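Local coordinates for protein putative transcriptional regulator (TetR/AcrR family) (Acinetobacter sp., PDB 3KNW) that probably binds DNA through an N-terminal helix-turn-helix motif and regulates transcription as a member of the TetR/AcrR family, at residues R88-M92 with T196-D201. Numbering follows the deposited sequence.
Sequences RDKLM and TKMMLD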
loop_
_atom_site.group_PDB
_atom_site.type_symbol
_atom_site.label_atom_id
_atom_site.label_comp_id
_atom_site.label_asym_id
_atom_site.label_seq_id
_atom_site.Cartn_x
_atom_site.Cartn_y
_atom_site.Cartn_z
ATOM N N ARG A 88 -3.655 -13.966 21.540
ATOM C CA ARG A 88 -4.404 -14.107 20.321
ATOM C C ARG A 88 -5.528 -13.087 20.184
ATOM O O ARG A 88 -5.664 -12.410 19.137
ATOM C CB ARG A 88 -4.984 -15.486 20.239
ATOM C CG ARG A 88 -6.010 -15.591 19.150
ATOM C CD ARG A 88 -6.198 -17.027 18.807
ATOM N NE ARG A 88 -7.069 -17.174 17.663
ATOM C CZ ARG A 88 -6.982 -18.168 16.790
ATOM N NH1 ARG A 88 -6.056 -19.111 16.935
ATOM N NH2 ARG A 88 -7.820 -18.213 15.762
ATOM N N ASP A 89 -6.327 -12.972 21.230
ATOM C CA ASP A 89 -7.426 -12.040 21.231
ATOM C C ASP A 89 -6.885 -10.643 21.245
ATOM O O ASP A 89 -7.509 -9.753 20.691
ATOM C CB ASP A 89 -8.426 -12.311 22.409
ATOM C CG ASP A 89 -9.208 -13.633 22.225
ATOM O OD1 ASP A 89 -8.921 -14.405 21.263
ATOM O OD2 ASP A 89 -10.090 -13.931 23.042
ATOM N N LYS A 90 -5.742 -10.408 21.863
ATOM C CA LYS A 90 -5.219 -9.042 21.833
ATOM C C LYS A 90 -4.888 -8.619 20.398
ATOM O O LYS A 90 -5.061 -7.448 20.009
ATOM C CB LYS A 90 -3.973 -8.929 22.696
ATOM C CG LYS A 90 -4.241 -8.601 24.186
ATOM C CD LYS A 90 -2.942 -8.546 24.935
ATOM C CE LYS A 90 -3.070 -9.051 26.408
ATOM N NZ LYS A 90 -1.766 -9.579 26.888
ATOM N N LEU A 91 -4.409 -9.603 19.627
ATOM C CA LEU A 91 -3.929 -9.404 18.271
ATOM C C LEU A 91 -5.124 -9.299 17.323
ATOM O O LEU A 91 -5.103 -8.533 16.368
ATOM C CB LEU A 91 -3.010 -10.566 17.851
ATOM C CG LEU A 91 -2.446 -10.456 16.431
ATOM C CD1 LEU A 91 -1.907 -9.113 16.162
ATOM C CD2 LEU A 91 -1.390 -11.436 16.224
HETATM N N MSE A 92 -6.178 -10.043 17.602
HETATM C CA MSE A 92 -7.394 -9.963 16.762
HETATM C C MSE A 92 -8.104 -8.675 17.062
HETATM O O MSE A 92 -8.646 -8.051 16.197
HETATM C CB MSE A 92 -8.316 -11.157 16.973
HETATM C CG MSE A 92 -7.772 -12.470 16.424
HETATM SE SE MSE A 92 -7.240 -12.423 14.572
HETATM C CE MSE A 92 -8.899 -11.740 13.776
ATOM N N THR A 196 -6.492 -14.190 8.824
ATOM C CA THR A 196 -5.637 -14.156 9.982
ATOM C C THR A 196 -5.983 -15.299 10.999
ATOM O O THR A 196 -5.106 -15.753 11.753
ATOM C CB THR A 196 -5.733 -12.790 10.719
ATOM O OG1 THR A 196 -5.492 -11.715 9.801
ATOM C CG2 THR A 196 -4.720 -12.716 11.891
ATOM N N LYS A 197 -7.233 -15.791 10.981
ATOM C CA LYS A 197 -7.631 -16.870 11.865
ATOM C C LYS A 197 -7.059 -18.230 11.427
ATOM O O LYS A 197 -6.471 -18.924 12.246
ATOM C CB LYS A 197 -9.160 -16.947 12.008
ATOM C CG LYS A 197 -9.805 -15.724 12.702
ATOM C CD LYS A 197 -11.245 -16.077 13.147
ATOM C CE LYS A 197 -12.190 -14.895 13.086
ATOM N NZ LYS A 197 -13.662 -15.318 13.164
HETATM N N MSE A 198 -7.247 -18.640 10.180
HETATM C CA MSE A 198 -6.471 -19.769 9.638
HETATM C C MSE A 198 -4.987 -19.700 10.040
HETATM O O MSE A 198 -4.423 -20.641 10.573
HETATM C CB MSE A 198 -6.530 -19.797 8.088
HETATM C CG MSE A 198 -7.909 -19.472 7.449
HETATM SE SE MSE A 198 -8.178 -20.124 5.578
HETATM C CE MSE A 198 -10.019 -20.786 5.757
HETATM N N MSE A 199 -4.346 -18.573 9.793
HETATM C CA MSE A 199 -2.918 -18.474 10.028
HETATM C C MSE A 199 -2.540 -18.662 11.515
HETATM O O MSE A 199 -1.501 -19.200 11.804
HETATM C CB MSE A 199 -2.402 -17.125 9.537
HETATM C CG MSE A 199 -2.575 -16.941 8.055
HETATM SE SE MSE A 199 -1.864 -15.284 7.432
HETATM C CE MSE A 199 -2.200 -15.618 5.589
ATOM N N LEU A 200 -3.366 -18.236 12.455
ATOM C CA LEU A 200 -3.028 -18.444 13.876
ATOM C C LEU A 200 -3.220 -19.900 14.343
ATOM O O LEU A 200 -2.469 -20.380 15.213
ATOM C CB LEU A 200 -3.768 -17.452 14.780
ATOM C CG LEU A 200 -3.468 -15.982 14.442
ATOM C CD1 LEU A 200 -4.305 -15.027 15.301
ATOM C CD2 LEU A 200 -1.983 -15.682 14.700
ATOM N N ASP A 201 -4.145 -20.623 13.712
ATOM C CA ASP A 201 -4.313 -22.063 13.958
ATOM C C ASP A 201 -3.333 -22.837 13.039
ATOM O O ASP A 201 -3.622 -23.933 12.547
ATOM C CB ASP A 201 -5.794 -22.482 13.746
ATOM C CG ASP A 201 -6.810 -21.488 14.405
ATOM O OD1 ASP A 201 -8.024 -21.528 14.131
ATOM O OD2 ASP A 201 -6.396 -20.640 15.210
#
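The guanidinium of Arg-88 has the CB of Leu-200 over one face, 3.5 Å above the plane and displaced toward its rim, while Asp-201 comes to its edge, with OD2 near the plane and the carboxylate turned 32° from it. The pair joins two nearly antiparallel helices, 87-100 and 187-200, in the all-helical C-terminal domain of this TetR-type regulator. With the axes of their short segments 11.8 Å apart, a long side chain is well suited to bridging them. Arginine meets that need: CG stands anti to the backbone N (chi1 168°) and the chain runs extended to NE, carrying the charged end across to the C-terminal end of helix 187-200. There NH1 and NH2 both approach OD2 of Asp-201 in a salt bridge; NH1 is modelled implausibly close to it, so the exact geometry is doubtful, and the NH2 bond is weak and bent. The arginine probably helps keep the carboxylate ionised. Gln-157, in a loop, touches both partners of the bridge.

One turn along helix 87-100 from Arg-88, Met-92, a selenomethionine, packs its flexible apolar chain beside Leu-200 and Thr-196. The bend at chi2 (-53°) brings SE to CD1 of the buried Leu-200 at 4.0 Å, and chi3 turns CE toward CG of Lys-197. Thr-196 divides its roles: OG1 hydrogen-bonds to the hydroxyl of Tyr-173 and to the carbonyl of Ala-192, leaving its methyl for the interface, where CG2 lies 3.7 Å from SE of Met-92.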